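Local coordinates for protein sulfoquinovosidase (Escherichia coli, PDB 5AEG) that hydrolyses sulfoquinovosyl diacylglycerides and simple sulfoquinovosides such as sulfoquinovosyl glycerol, releasing sulfoquinovose that the bacterium degrades for carbon and sulfur, at residues Gly256-Ile261 / Met533-Glu538; Gly260-Thr265 / Trp286-Ser291; Gly264-Gln269 / Asp317-Gln322; Arg294-Gly299 / Gly368-Gly373; Trp304-Asn309 / Leu331-Pro336. One frame throughout, in Å; residues are numbered along the deposited sequence.

Overall arrangement
All five contacts lie in the TIM-barrel domain of this family 31 glycoside hydrolase. Interaction 1 joins the first and last strands of the eight-stranded parallel barrel, 257-260 and 534-536. Interaction 2, its centre about 12 Å from that of interaction 1, joins the loops after strands 257-260 and 282-286. Interaction 3, centred about 10 Å from interaction 2, pairs the outer helices 265-277 and 316-325. Interaction 5, also centred about 10 Å from interaction 2, sets a tryptophan-rich loop against the end of strand 329-334. Interaction 4, centred about 16 Å from interaction 5, links two hairpins beside the substrate site. Interactions 1, 2 and 5 hold the substrate-binding residues H537, Q288 and W304.

Interaction 1: Gly256-Ile261 / Met533-Glu538; sequences GVTLGI and MMRTHE
T258 and R535 form the centre of a parallel strand pairing. T258 N gives a straight bond to M534 O (2.9 Å), and T536 N returns one to T258 O (3.1 Å), almost in line with that carbonyl. At the next step, where G260 N would normally meet a carbonyl, the side chain of T536 takes over: chi1 of 79° holds OG1 between its own N and carbonyl carbon, and T536 OG1 accepts from G260 N at 2.8 Å. G260 suits its place because a CB would run into T536 O. Beyond it, one water joins G260 O to T536 OG1 and another joins it to E538 OE2, while E538 OE1 bonds Q262. H537, which binds the sulfoquinovosyl lipid, follows directly after T536. On one face V257 CG2 meets M534 CB at 4.0 Å, beneath helix 552-567; on the other, R535 forms a salt bridge with D504 and cation-pi contacts with W286 and W469. The pairing closes the TIM barrel, strand 257-260 lying between 534-536 and 282-286.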
# COMPACT_ATOMS: atom_id res chain seq x y z
N GLY A 256 15.98 10.15 -12.75
CA GLY A 256 15.67 11.47 -12.21
C GLY A 256 14.27 11.56 -11.63
O GLY A 256 13.65 10.53 -11.37
N VAL A 257 13.78 12.80 -11.47
CA VAL A 257 12.43 13.05 -10.91
C VAL A 257 11.44 13.08 -12.02
O VAL A 257 11.73 13.63 -13.10
CB VAL A 257 12.35 14.32 -10.07
CG1 VAL A 257 12.64 15.62 -10.83
CG2 VAL A 257 11.00 14.43 -9.37
N THR A 258 10.26 12.51 -11.74
CA THR A 258 9.09 12.65 -12.63
C THR A 258 8.30 13.89 -12.15
O THR A 258 7.82 13.95 -10.99
CB THR A 258 8.26 11.37 -12.62
OG1 THR A 258 8.99 10.29 -13.22
CG2 THR A 258 6.87 11.58 -13.35
N LEU A 259 8.12 14.88 -13.03
CA LEU A 259 7.50 16.13 -12.62
C LEU A 259 6.01 16.04 -12.79
O LEU A 259 5.53 15.71 -13.89
CB LEU A 259 8.01 17.29 -13.45
CG LEU A 259 9.47 17.57 -13.38
CD1 LEU A 259 9.87 18.53 -14.50
CD2 LEU A 259 9.89 18.16 -12.07
N GLY A 260 5.25 16.30 -11.71
CA GLY A 260 3.74 16.30 -11.72
C GLY A 260 3.36 17.67 -12.17
O GLY A 260 3.66 18.68 -11.53
N ILE A 261 2.77 17.69 -13.37
CA ILE A 261 2.34 18.93 -14.02
C ILE A 261 0.90 18.77 -14.56
O ILE A 261 0.57 17.74 -15.05
CB ILE A 261 3.28 19.32 -15.14
CG1 ILE A 261 4.78 19.35 -14.67
CG2 ILE A 261 2.85 20.68 -15.70
CD1 ILE A 261 5.81 19.46 -15.79
N MET A 533 11.82 5.84 -6.10
CA MET A 533 11.18 6.63 -7.18
C MET A 533 10.94 8.03 -6.65
O MET A 533 10.44 8.17 -5.54
CB MET A 533 9.88 5.94 -7.64
CG MET A 533 9.16 6.70 -8.74
SD MET A 533 7.86 5.70 -9.39
CE MET A 533 6.99 6.94 -10.36
N MET A 534 11.26 9.02 -7.45
CA MET A 534 11.04 10.41 -7.18
C MET A 534 9.95 10.96 -8.12
O MET A 534 10.13 10.93 -9.35
CB MET A 534 12.30 11.24 -7.40
CG MET A 534 13.41 10.90 -6.41
SD MET A 534 14.76 12.08 -6.44
CE MET A 534 14.13 13.59 -5.64
N ARG A 535 8.85 11.46 -7.55
CA ARG A 535 7.71 11.95 -8.37
C ARG A 535 6.98 12.98 -7.54
O ARG A 535 6.70 12.72 -6.36
CB ARG A 535 6.76 10.81 -8.76
CG ARG A 535 5.55 11.34 -9.56
CD ARG A 535 4.50 10.32 -9.81
NE ARG A 535 4.03 9.66 -8.54
CZ ARG A 535 3.21 10.24 -7.68
NH1 ARG A 535 2.75 11.51 -7.84
NH2 ARG A 535 2.84 9.61 -6.55
N THR A 536 6.75 14.17 -8.14
CA THR A 536 6.03 15.21 -7.49
C THR A 536 4.52 15.21 -7.79
O THR A 536 4.02 14.41 -8.63
CB THR A 536 6.64 16.58 -7.85
OG1 THR A 536 6.22 16.99 -9.13
CG2 THR A 536 8.17 16.58 -7.79
N HIS A 537 3.82 15.99 -7.01
CA HIS A 537 2.37 16.17 -7.18
C HIS A 537 2.03 17.62 -6.92
O HIS A 537 2.52 18.21 -5.95
CB HIS A 537 1.57 15.31 -6.16
CG HIS A 537 0.18 14.95 -6.63
ND1 HIS A 537 -0.74 15.87 -7.10
CD2 HIS A 537 -0.47 13.74 -6.68
CE1 HIS A 537 -1.87 15.28 -7.42
NE2 HIS A 537 -1.73 13.98 -7.20
N GLU A 538 1.19 18.23 -7.76
CA GLU A 538 0.75 19.59 -7.42
C GLU A 538 -0.15 19.70 -6.20
O GLU A 538 -0.21 20.75 -5.54
CB GLU A 538 0.09 20.25 -8.62
CG GLU A 538 1.03 20.42 -9.81
CD GLU A 538 0.36 21.16 -11.01
OE1 GLU A 538 -0.89 21.24 -11.05
OE2 GLU A 538 1.12 21.62 -11.94
O HOH W 1 12.25 8.50 -10.22
O HOH W 2 4.21 18.72 -8.88
O HOH W 3 3.72 21.66 -11.73

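Interaction 2: Gly260-Thr265 / Trp286-Ser291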
# COMPACT_ATOMS: atom_id res chain seq x y z
N GLY A 260 5.25 16.30 -11.71
CA GLY A 260 3.74 16.30 -11.72
C GLY A 260 3.36 17.67 -12.17
O GLY A 260 3.66 18.68 -11.53
N ILE A 261 2.77 17.69 -13.37
CA ILE A 261 2.34 18.93 -14.02
C ILE A 261 0.90 18.77 -14.56
O ILE A 261 0.57 17.74 -15.05
CB ILE A 261 3.28 19.32 -15.14
CG1 ILE A 261 4.78 19.35 -14.67
CG2 ILE A 261 2.85 20.68 -15.70
CD1 ILE A 261 5.81 19.46 -15.79
N GLN A 262 0.10 19.82 -14.43
CA GLN A 262 -1.19 19.89 -15.10
C GLN A 262 -1.22 21.22 -15.90
O GLN A 262 -0.40 22.11 -15.67
CB GLN A 262 -2.30 19.86 -14.06
CG GLN A 262 -2.30 18.59 -13.22
CD GLN A 262 -3.37 18.56 -12.14
OE1 GLN A 262 -4.42 17.91 -12.30
NE2 GLN A 262 -3.10 19.16 -11.03
N GLY A 263 -2.16 21.32 -16.81
CA GLY A 263 -2.40 22.57 -17.51
C GLY A 263 -2.04 22.60 -18.98
O GLY A 263 -2.09 23.71 -19.60
N GLY A 264 -1.66 21.45 -19.52
CA GLY A 264 -1.50 21.21 -20.92
C GLY A 264 -0.04 21.18 -21.44
O GLY A 264 0.92 21.29 -20.69
N THR A 265 0.10 20.91 -22.73
CA THR A 265 1.37 20.54 -23.35
C THR A 265 2.40 21.58 -23.18
O THR A 265 3.57 21.29 -22.84
CB THR A 265 1.19 20.32 -24.87
OG1 THR A 265 0.10 19.44 -25.01
CG2 THR A 265 2.41 19.61 -25.52
N TRP A 286 4.45 13.64 -15.57
CA TRP A 286 3.24 12.89 -15.18
C TRP A 286 2.13 13.97 -15.15
O TRP A 286 2.16 14.90 -14.34
CB TRP A 286 3.41 12.30 -13.76
CG TRP A 286 2.08 11.81 -13.26
CD1 TRP A 286 1.26 10.93 -13.89
CD2 TRP A 286 1.37 12.28 -12.12
NE1 TRP A 286 0.09 10.77 -13.18
CE2 TRP A 286 0.14 11.59 -12.07
CE3 TRP A 286 1.70 13.13 -11.09
CZ2 TRP A 286 -0.82 11.86 -11.08
CZ3 TRP A 286 0.76 13.32 -10.06
CH2 TRP A 286 -0.49 12.72 -10.10
N ALA A 287 1.22 13.89 -16.11
CA ALA A 287 0.17 14.88 -16.33
C ALA A 287 -1.17 14.16 -16.20
O ALA A 287 -1.69 13.55 -17.17
CB ALA A 287 0.30 15.50 -17.74
N GLN A 288 -1.74 14.21 -15.02
CA GLN A 288 -3.00 13.47 -14.81
C GLN A 288 -4.23 14.06 -15.59
O GLN A 288 -5.23 13.32 -15.75
CB GLN A 288 -3.31 13.32 -13.34
CG GLN A 288 -3.56 14.62 -12.58
CD GLN A 288 -4.04 14.37 -11.16
OE1 GLN A 288 -4.26 13.23 -10.73
NE2 GLN A 288 -4.36 15.49 -10.46
N ASP A 289 -4.13 15.32 -16.02
CA ASP A 289 -5.18 15.96 -16.86
C ASP A 289 -5.04 15.74 -18.37
O ASP A 289 -5.73 16.44 -19.12
CB ASP A 289 -5.37 17.49 -16.51
CG ASP A 289 -4.19 18.31 -16.80
OD1 ASP A 289 -3.07 17.74 -16.80
OD2 ASP A 289 -4.32 19.53 -17.10
N TRP A 290 -4.29 14.69 -18.78
CA TRP A 290 -4.13 14.26 -20.13
C TRP A 290 -5.45 14.02 -20.89
O TRP A 290 -5.50 14.15 -22.11
CB TRP A 290 -3.26 13.05 -20.22
CG TRP A 290 -3.96 11.80 -19.81
CD1 TRP A 290 -4.45 11.52 -18.57
CD2 TRP A 290 -4.34 10.71 -20.65
NE1 TRP A 290 -5.09 10.31 -18.59
CE2 TRP A 290 -5.07 9.81 -19.86
CE3 TRP A 290 -4.17 10.42 -22.01
CZ2 TRP A 290 -5.59 8.58 -20.36
CZ3 TRP A 290 -4.67 9.19 -22.52
CH2 TRP A 290 -5.38 8.30 -21.67
N SER A 291 -6.47 13.71 -20.12
CA SER A 291 -7.84 13.38 -20.54
C SER A 291 -8.78 14.59 -20.46
O SER A 291 -9.93 14.53 -20.86
CB SER A 291 -8.31 12.19 -19.63
OG SER A 291 -8.47 12.60 -18.26
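Q262 lays its CB and CG against the carboxylate of D289, Q262 CB reaching D289 OD1 at 3.5 Å, while its amide goes on to Q288. There Q288 NE2 donates to Q262 OE1 at 3.0 Å. The oxygen lies in the amide plane of Q288, yet the donor stands well above the carbonyl plane of Q262, so no lone pair is met head-on; the two amides are turned 58° apart. An amide suits position 262 because both of its ends find partners: OE1 takes Q288, which belongs to the sulfoquinovosyl lipid site, and the NE2 end is bonded as well.

With chi1 at 65°, D289 CG sits over its own backbone, and the carboxylate faces the neighbouring loop. D289 OD2 accepts from G263 N at 2.8 Å on its syn side, a little out of the carboxylate plane, and OD1 is held by Y313 OH. The backbone angles of G263 are ones that only glycine adopts comfortably.

Nearer the barrel, A287 CA sends a CH toward I261 O at 3.2 Å. G260 leaves room for the indole of W286, whose CE3 comes 3.8 Å from G260 CA and whose NE1 bonds A332 O. The parallel pairing of strands 257-260 and 282-286 ends at G260 and W286, its last bond running from I261 N to W286 O (3.0 Å); I261 packs on helix 265-277, while A287 and W286 lean on strand 329-334.

Interaction 3: Gly264-Gln269 / Asp317-Gln322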
# COMPACT_ATOMS: atom_id res chain seq x y z
N GLY A 264 -1.66 21.45 -19.52
CA GLY A 264 -1.50 21.21 -20.92
C GLY A 264 -0.04 21.18 -21.44
O GLY A 264 0.92 21.29 -20.69
N THR A 265 0.10 20.91 -22.73
CA THR A 265 1.37 20.54 -23.35
C THR A 265 2.40 21.58 -23.18
O THR A 265 3.57 21.29 -22.84
CB THR A 265 1.19 20.32 -24.87
OG1 THR A 265 0.10 19.44 -25.01
CG2 THR A 265 2.41 19.61 -25.52
N GLU A 266 2.00 22.81 -23.42
CA GLU A 266 2.98 23.89 -23.38
C GLU A 266 3.43 24.27 -21.92
O GLU A 266 4.60 24.66 -21.72
CB GLU A 266 2.53 25.09 -24.25
CG GLU A 266 2.75 24.75 -25.75
CD GLU A 266 4.28 24.43 -26.12
OE1 GLU A 266 5.15 25.31 -26.05
OE2 GLU A 266 4.65 23.28 -26.45
N VAL A 267 2.53 24.17 -20.95
CA VAL A 267 2.88 24.36 -19.54
C VAL A 267 3.91 23.26 -19.14
O VAL A 267 4.90 23.56 -18.46
CB VAL A 267 1.62 24.36 -18.60
CG1 VAL A 267 2.05 24.30 -17.12
CG2 VAL A 267 0.82 25.65 -18.73
N CYS A 268 3.68 22.05 -19.62
CA CYS A 268 4.59 20.94 -19.32
C CYS A 268 5.94 21.22 -19.93
O CYS A 268 6.97 21.10 -19.29
CB CYS A 268 4.05 19.62 -19.84
SG CYS A 268 2.63 18.91 -18.94
N GLN A 269 5.93 21.69 -21.17
CA GLN A 269 7.15 22.06 -21.87
C GLN A 269 7.98 23.09 -21.18
O GLN A 269 9.23 22.85 -21.02
CB GLN A 269 6.81 22.57 -23.32
CG GLN A 269 8.02 22.61 -24.24
CD GLN A 269 8.79 21.36 -24.42
OE1 GLN A 269 8.30 20.29 -24.90
NE2 GLN A 269 10.09 21.47 -24.11
N ASP A 317 0.72 13.63 -28.95
CA ASP A 317 1.17 12.40 -29.64
C ASP A 317 2.55 12.59 -30.21
O ASP A 317 3.43 11.75 -29.99
CB ASP A 317 0.17 11.89 -30.68
CG ASP A 317 -0.28 12.96 -31.66
OD1 ASP A 317 0.09 14.19 -31.58
OD2 ASP A 317 -1.03 12.51 -32.52
N SER A 318 2.78 13.74 -30.85
CA SER A 318 4.12 14.01 -31.37
C SER A 318 5.08 14.51 -30.28
O SER A 318 6.30 14.22 -30.36
CB SER A 318 4.11 15.01 -32.54
OG SER A 318 3.53 16.24 -32.14
N ARG A 319 4.57 15.28 -29.31
CA ARG A 319 5.42 15.76 -28.23
C ARG A 319 6.03 14.61 -27.41
O ARG A 319 7.18 14.76 -26.97
CB ARG A 319 4.75 16.81 -27.31
CG ARG A 319 5.72 17.65 -26.49
CD ARG A 319 6.78 18.38 -27.36
NE ARG A 319 6.09 19.35 -28.20
CZ ARG A 319 5.73 20.56 -27.79
NH1 ARG A 319 6.03 21.01 -26.58
NH2 ARG A 319 4.99 21.32 -28.58
N ILE A 320 5.26 13.52 -27.18
CA ILE A 320 5.74 12.34 -26.41
C ILE A 320 6.99 11.82 -27.13
O ILE A 320 8.01 11.57 -26.49
CB ILE A 320 4.68 11.23 -26.26
CG1 ILE A 320 3.57 11.72 -25.30
CG2 ILE A 320 5.31 9.92 -25.77
CD1 ILE A 320 2.35 10.82 -25.24
N LYS A 321 6.95 11.79 -28.46
CA LYS A 321 8.13 11.28 -29.22
C LYS A 321 9.34 12.14 -29.03
O LYS A 321 10.42 11.64 -28.74
CB LYS A 321 7.79 11.10 -30.71
CG LYS A 321 6.67 10.11 -30.99
CD LYS A 321 7.10 8.66 -30.80
CE LYS A 321 5.95 7.63 -30.88
NZ LYS A 321 5.32 7.28 -29.53
N GLN A 322 9.14 13.43 -29.12
CA GLN A 322 10.21 14.36 -28.92
C GLN A 322 10.81 14.23 -27.49
O GLN A 322 12.04 14.15 -27.26
CB GLN A 322 9.68 15.76 -29.20
CG GLN A 322 10.64 16.90 -28.87
CD GLN A 322 10.05 18.29 -29.13
OE1 GLN A 322 9.33 18.48 -30.13
NE2 GLN A 322 10.35 19.28 -28.23
O HOH W 4 11.75 19.16 -25.30
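The methyl CG2 of T265 sits off-centre over one face of the R319 guanidinium, 4.0 Å from its plane, while E266 OE2 and Q269 OE1 approach at its edge. The contact ties together two outer helices of the TIM barrel, 265-277 and 316-325, which run nearly parallel (17° between the short segments). Their axes are 11.8 Å apart, so long polar side chains bridge the distance.

Arginine suits this place because one group can serve both a carboxylate and an amide of the other helix. R319 NH1 and NH2 grip E266 end-on in a salt bridge, both to the single atom OE2, at 2.7 Å from NH1 and 2.9 Å from NH2. OE2 lies close to the guanidinium plane, but the carboxylate itself is turned 72° from it. R319 reaches this position with CG anti to its N (chi1 -160°), followed by bends at chi2 and chi3 that fold the chain across T265. On T265 the methyl faces the arginine, while OG1 bonds P314 O.

Q269 lies crosswise to R319, and its OE1 also accepts from W323 NE1, so the amide orientation is set by more than the arginine. Its NE2 donates to D273 and to a water that also takes Q322 NE2. R319 NH1 donates to Q269 OE1 at 2.9 Å, coming from the side of the C=O.

Interaction 4: Arg294-Gly299 / Gly368-Gly373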
# COMPACT_ATOMS: atom_id res chain seq x y z
N ARG A 294 -12.21 18.97 -15.89
CA ARG A 294 -13.61 19.17 -15.50
C ARG A 294 -13.65 20.23 -14.41
O ARG A 294 -13.04 20.09 -13.32
CB ARG A 294 -14.22 17.85 -15.06
CG ARG A 294 -15.63 18.02 -14.49
CD ARG A 294 -16.64 17.58 -15.48
NE ARG A 294 -16.61 16.15 -15.71
CZ ARG A 294 -17.41 15.56 -16.56
NH1 ARG A 294 -18.30 16.28 -17.29
NH2 ARG A 294 -17.33 14.25 -16.73
N MET A 295 -14.35 21.33 -14.69
CA MET A 295 -14.67 22.32 -13.68
C MET A 295 -15.73 21.86 -12.66
O MET A 295 -16.78 21.31 -13.04
CB MET A 295 -15.15 23.57 -14.39
CG MET A 295 -14.77 24.80 -13.70
SD MET A 295 -12.94 24.89 -13.70
CE MET A 295 -13.03 25.89 -12.23
N THR A 296 -15.45 22.03 -11.35
CA THR A 296 -16.41 21.83 -10.26
C THR A 296 -16.46 23.13 -9.39
O THR A 296 -15.64 24.03 -9.54
CB THR A 296 -16.01 20.68 -9.34
OG1 THR A 296 -14.82 21.06 -8.63
CG2 THR A 296 -15.81 19.36 -10.15
N SER A 297 -17.42 23.20 -8.48
CA SER A 297 -17.50 24.31 -7.50
C SER A 297 -16.24 24.44 -6.59
O SER A 297 -16.09 25.47 -5.96
CB SER A 297 -18.73 24.14 -6.59
OG SER A 297 -18.74 22.85 -6.04
N PHE A 298 -15.36 23.42 -6.56
CA PHE A 298 -14.10 23.41 -5.76
C PHE A 298 -12.81 23.55 -6.60
O PHE A 298 -11.72 23.32 -6.07
CB PHE A 298 -14.06 22.14 -4.90
CG PHE A 298 -15.42 21.67 -4.47
CD1 PHE A 298 -16.10 22.31 -3.44
CD2 PHE A 298 -16.07 20.63 -5.16
CE1 PHE A 298 -17.38 21.89 -3.06
CE2 PHE A 298 -17.35 20.21 -4.79
CZ PHE A 298 -18.01 20.83 -3.73
N GLY A 299 -12.94 23.97 -7.86
CA GLY A 299 -11.85 24.04 -8.85
C GLY A 299 -11.81 22.82 -9.79
O GLY A 299 -12.74 22.03 -9.86
N GLY A 368 -19.87 14.26 -6.63
CA GLY A 368 -20.21 15.61 -6.29
C GLY A 368 -21.28 15.94 -7.28
O GLY A 368 -22.37 15.35 -7.27
N GLU A 369 -20.91 16.82 -8.18
CA GLU A 369 -21.85 17.31 -9.16
C GLU A 369 -21.96 16.28 -10.34
O GLU A 369 -23.01 16.21 -11.00
CB GLU A 369 -21.50 18.78 -9.58
CG GLU A 369 -20.01 19.25 -9.59
CD GLU A 369 -19.46 19.82 -8.27
OE1 GLU A 369 -19.64 21.04 -8.00
OE2 GLU A 369 -18.77 19.08 -7.52
N PHE A 370 -20.92 15.45 -10.52
CA PHE A 370 -20.84 14.48 -11.64
C PHE A 370 -20.82 13.03 -11.18
O PHE A 370 -20.55 12.77 -10.03
CB PHE A 370 -19.61 14.79 -12.49
CG PHE A 370 -19.65 16.19 -13.07
CD1 PHE A 370 -20.37 16.46 -14.27
CD2 PHE A 370 -19.10 17.27 -12.37
CE1 PHE A 370 -20.42 17.77 -14.80
CE2 PHE A 370 -19.16 18.58 -12.88
CZ PHE A 370 -19.82 18.83 -14.10
N TYR A 371 -21.09 12.12 -12.10
CA TYR A 371 -21.21 10.68 -11.81
C TYR A 371 -20.32 9.85 -12.63
O TYR A 371 -20.00 10.18 -13.79
CB TYR A 371 -22.62 10.19 -12.11
CG TYR A 371 -23.70 10.99 -11.46
CD1 TYR A 371 -24.18 12.17 -12.05
CD2 TYR A 371 -24.28 10.58 -10.26
CE1 TYR A 371 -25.21 12.89 -11.47
CE2 TYR A 371 -25.30 11.31 -9.68
CZ TYR A 371 -25.73 12.48 -10.28
OH TYR A 371 -26.73 13.18 -9.68
N GLY A 372 -19.96 8.70 -12.06
CA GLY A 372 -19.13 7.75 -12.79
C GLY A 372 -19.73 6.40 -12.72
O GLY A 372 -20.14 6.00 -11.63
N GLY A 373 -19.79 5.68 -13.85
CA GLY A 373 -20.13 4.24 -13.83
C GLY A 373 -18.99 3.39 -13.30
O GLY A 373 -17.79 3.70 -13.49
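Two hairpins beside the substrate-binding residues R301 and W304 are joined through a cation-pi stack and a carboxylate oxygen that accepts two hydrogen bonds. R294 lays its guanidinium nearly flat on F370, the planes 22° apart and R294 CZ 4.3 Å from the ring centroid. R294 CD sits more centrally, 3.6 Å from the centroid of the F370 ring, in a CH-pi contact. A chi1 of 174° swings R294 CG away from its own N, and the bends that follow spread the chain over the ring; NH1 then goes on to D341 in a salt bridge. Arginine suits the place because its chain and its flat charged end can both lie on an aromatic face.

The other half of the contact grips the tight turn of the two-stranded hairpin 293-296/299-302. T296 to G299 make a type I turn; T296 OG1 accepts from F298 N, an ST turn, and also donates to G299 O. E369, from the other hairpin, reaches into it: E369 OE1 accepts from S297 OG at 2.8 Å on its syn lone pair, and from S297 N at 3.1 Å from above the carboxylate plane. Serine fits here because backbone and hydroxyl both donate to one oxygen. E369 OE2 rests against T296 CB (3.7 Å) and approaches the ring of F298, whose plane is 82° from the carboxylate.

Interaction 5: Trp304-Asn309 / Leu331-Pro336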
# COMPACT_ATOMS: atom_id res chain seq x y z
N TRP A 304 -12.88 12.18 -16.24
CA TRP A 304 -12.76 10.73 -16.16
C TRP A 304 -13.19 9.95 -17.42
O TRP A 304 -14.13 9.13 -17.42
CB TRP A 304 -13.47 10.21 -14.90
CG TRP A 304 -12.85 10.60 -13.60
CD1 TRP A 304 -11.84 11.46 -13.39
CD2 TRP A 304 -13.22 10.12 -12.32
NE1 TRP A 304 -11.58 11.60 -12.04
CE2 TRP A 304 -12.43 10.78 -11.37
CE3 TRP A 304 -14.19 9.24 -11.87
CZ2 TRP A 304 -12.54 10.53 -10.01
CZ3 TRP A 304 -14.29 9.02 -10.48
CH2 TRP A 304 -13.46 9.63 -9.62
N ASN A 305 -12.55 10.25 -18.53
CA ASN A 305 -12.71 9.50 -19.76
C ASN A 305 -11.31 9.29 -20.35
O ASN A 305 -10.69 10.24 -20.77
CB ASN A 305 -13.63 10.27 -20.73
CG ASN A 305 -14.12 9.37 -21.87
OD1 ASN A 305 -14.93 8.49 -21.66
ND2 ASN A 305 -13.51 9.49 -23.01
N TRP A 306 -10.90 8.02 -20.44
CA TRP A 306 -9.50 7.59 -20.55
C TRP A 306 -9.06 7.51 -22.03
O TRP A 306 -8.72 6.47 -22.60
CB TRP A 306 -9.24 6.31 -19.73
CG TRP A 306 -9.98 6.33 -18.45
CD1 TRP A 306 -10.89 5.42 -18.02
CD2 TRP A 306 -9.84 7.26 -17.41
NE1 TRP A 306 -11.39 5.75 -16.82
CE2 TRP A 306 -10.80 6.92 -16.43
CE3 TRP A 306 -9.10 8.44 -17.25
CZ2 TRP A 306 -10.94 7.60 -15.28
CZ3 TRP A 306 -9.24 9.14 -16.09
CH2 TRP A 306 -10.15 8.73 -15.13
N LYS A 307 -8.98 8.73 -22.57
CA LYS A 307 -8.51 8.94 -23.91
C LYS A 307 -7.87 10.31 -23.97
O LYS A 307 -8.34 11.26 -23.31
CB LYS A 307 -9.74 8.85 -24.79
CG LYS A 307 -9.54 8.82 -26.29
CD LYS A 307 -10.77 8.11 -26.94
CE LYS A 307 -12.19 8.47 -26.39
NZ LYS A 307 -13.11 7.31 -26.07
N TRP A 308 -6.82 10.44 -24.76
CA TRP A 308 -6.06 11.71 -24.90
C TRP A 308 -6.98 12.82 -25.35
O TRP A 308 -7.73 12.64 -26.28
CB TRP A 308 -4.88 11.53 -25.89
CG TRP A 308 -4.34 12.75 -26.43
CD1 TRP A 308 -4.11 13.90 -25.79
CD2 TRP A 308 -4.00 12.98 -27.79
NE1 TRP A 308 -3.62 14.83 -26.64
CE2 TRP A 308 -3.53 14.31 -27.88
CE3 TRP A 308 -4.03 12.18 -28.94
CZ2 TRP A 308 -3.09 14.90 -29.11
CZ3 TRP A 308 -3.55 12.76 -30.19
CH2 TRP A 308 -3.10 14.12 -30.24
N ASN A 309 -6.99 13.92 -24.66
CA ASN A 309 -7.80 15.04 -24.95
C ASN A 309 -6.91 16.08 -25.68
O ASN A 309 -6.09 16.79 -25.08
CB ASN A 309 -8.34 15.59 -23.62
CG ASN A 309 -9.33 16.74 -23.78
OD1 ASN A 309 -9.09 17.68 -24.55
ND2 ASN A 309 -10.40 16.71 -23.00
N LEU A 331 3.80 10.17 -18.51
CA LEU A 331 2.93 9.33 -17.68
C LEU A 331 1.56 9.93 -17.49
O LEU A 331 1.40 11.15 -17.31
CB LEU A 331 3.57 9.05 -16.31
CG LEU A 331 4.86 8.26 -16.22
CD1 LEU A 331 6.07 9.13 -16.46
CD2 LEU A 331 5.01 7.59 -14.84
N ALA A 332 0.55 9.10 -17.46
CA ALA A 332 -0.85 9.56 -17.44
C ALA A 332 -1.62 9.05 -16.25
O ALA A 332 -1.03 8.88 -15.21
CB ALA A 332 -1.51 9.22 -18.79
N TYR A 333 -2.93 8.87 -16.34
CA TYR A 333 -3.78 8.57 -15.21
C TYR A 333 -4.99 7.77 -15.72
O TYR A 333 -5.57 8.13 -16.79
CB TYR A 333 -4.28 9.87 -14.55
CG TYR A 333 -5.26 9.71 -13.44
CD1 TYR A 333 -6.63 9.45 -13.70
CD2 TYR A 333 -4.90 9.85 -12.12
CE1 TYR A 333 -7.52 9.26 -12.66
CE2 TYR A 333 -5.80 9.68 -11.08
CZ TYR A 333 -7.12 9.37 -11.36
OH TYR A 333 -8.01 9.22 -10.38
N ILE A 334 -5.40 6.80 -14.91
CA ILE A 334 -6.61 6.02 -15.14
C ILE A 334 -7.15 5.52 -13.80
O ILE A 334 -6.38 5.33 -12.82
CB ILE A 334 -6.38 4.88 -16.17
CG1 ILE A 334 -7.74 4.21 -16.48
CG2 ILE A 334 -5.41 3.81 -15.73
CD1 ILE A 334 -7.67 3.36 -17.72
N ASN A 335 -8.48 5.35 -13.72
CA ASN A 335 -9.14 4.74 -12.60
C ASN A 335 -10.27 3.81 -13.11
O ASN A 335 -10.51 3.82 -14.33
CB ASN A 335 -9.51 5.75 -11.56
CG ASN A 335 -10.71 6.57 -11.87
OD1 ASN A 335 -11.70 6.11 -12.38
ND2 ASN A 335 -10.68 7.79 -11.44
N PRO A 336 -10.90 3.05 -12.22
CA PRO A 336 -11.80 2.00 -12.74
C PRO A 336 -13.25 2.48 -12.78
O PRO A 336 -14.16 1.64 -12.76
CB PRO A 336 -11.54 0.87 -11.77
CG PRO A 336 -11.43 1.61 -10.44
CD PRO A 336 -10.76 2.93 -10.74
O HOH W 5 -9.37 11.92 -10.31
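Beside the nucleophile D405, the substrate-binding residue W304 is backed by N335, with Y333 next to it. N335 stands its amide upright on the indole of W304: N335 ND2 lies 3.4 Å above the centre of the W304 ring system, with amide and ring 83° apart. The same ND2 donates a straight bond to Y333 OH at 3.2 Å. A water joins Y333 OH to W304 NE1. Y333 touches the nucleophile D405 directly through a hydrogen bond from its hydroxyl, and N335, bonded to that hydroxyl, stands one shell behind and helps position it. N335 OD1 accepts from Y337 N, which fixes which way round the amide lies.

In the TIM barrel, strand 329-334 ends at this point, and W306 of the loop after hairpin 293-302 packs across its end. The I334 side chain, extended at chi1 (-174°), sets CG1 over the five-membered ring of W306, 3.7 Å from the centroid. Y333 approaches the six-membered ring obliquely, Y333 CD1 being 3.6 Å from W306 CZ3. A tryptophan suits the place because its wide ring can touch Y333, I334 and N335 at once, while its NE1 donates to Y337 O. On the opposite face of the W306 indole lies the backbone C of W304, 3.8 Å from the plane.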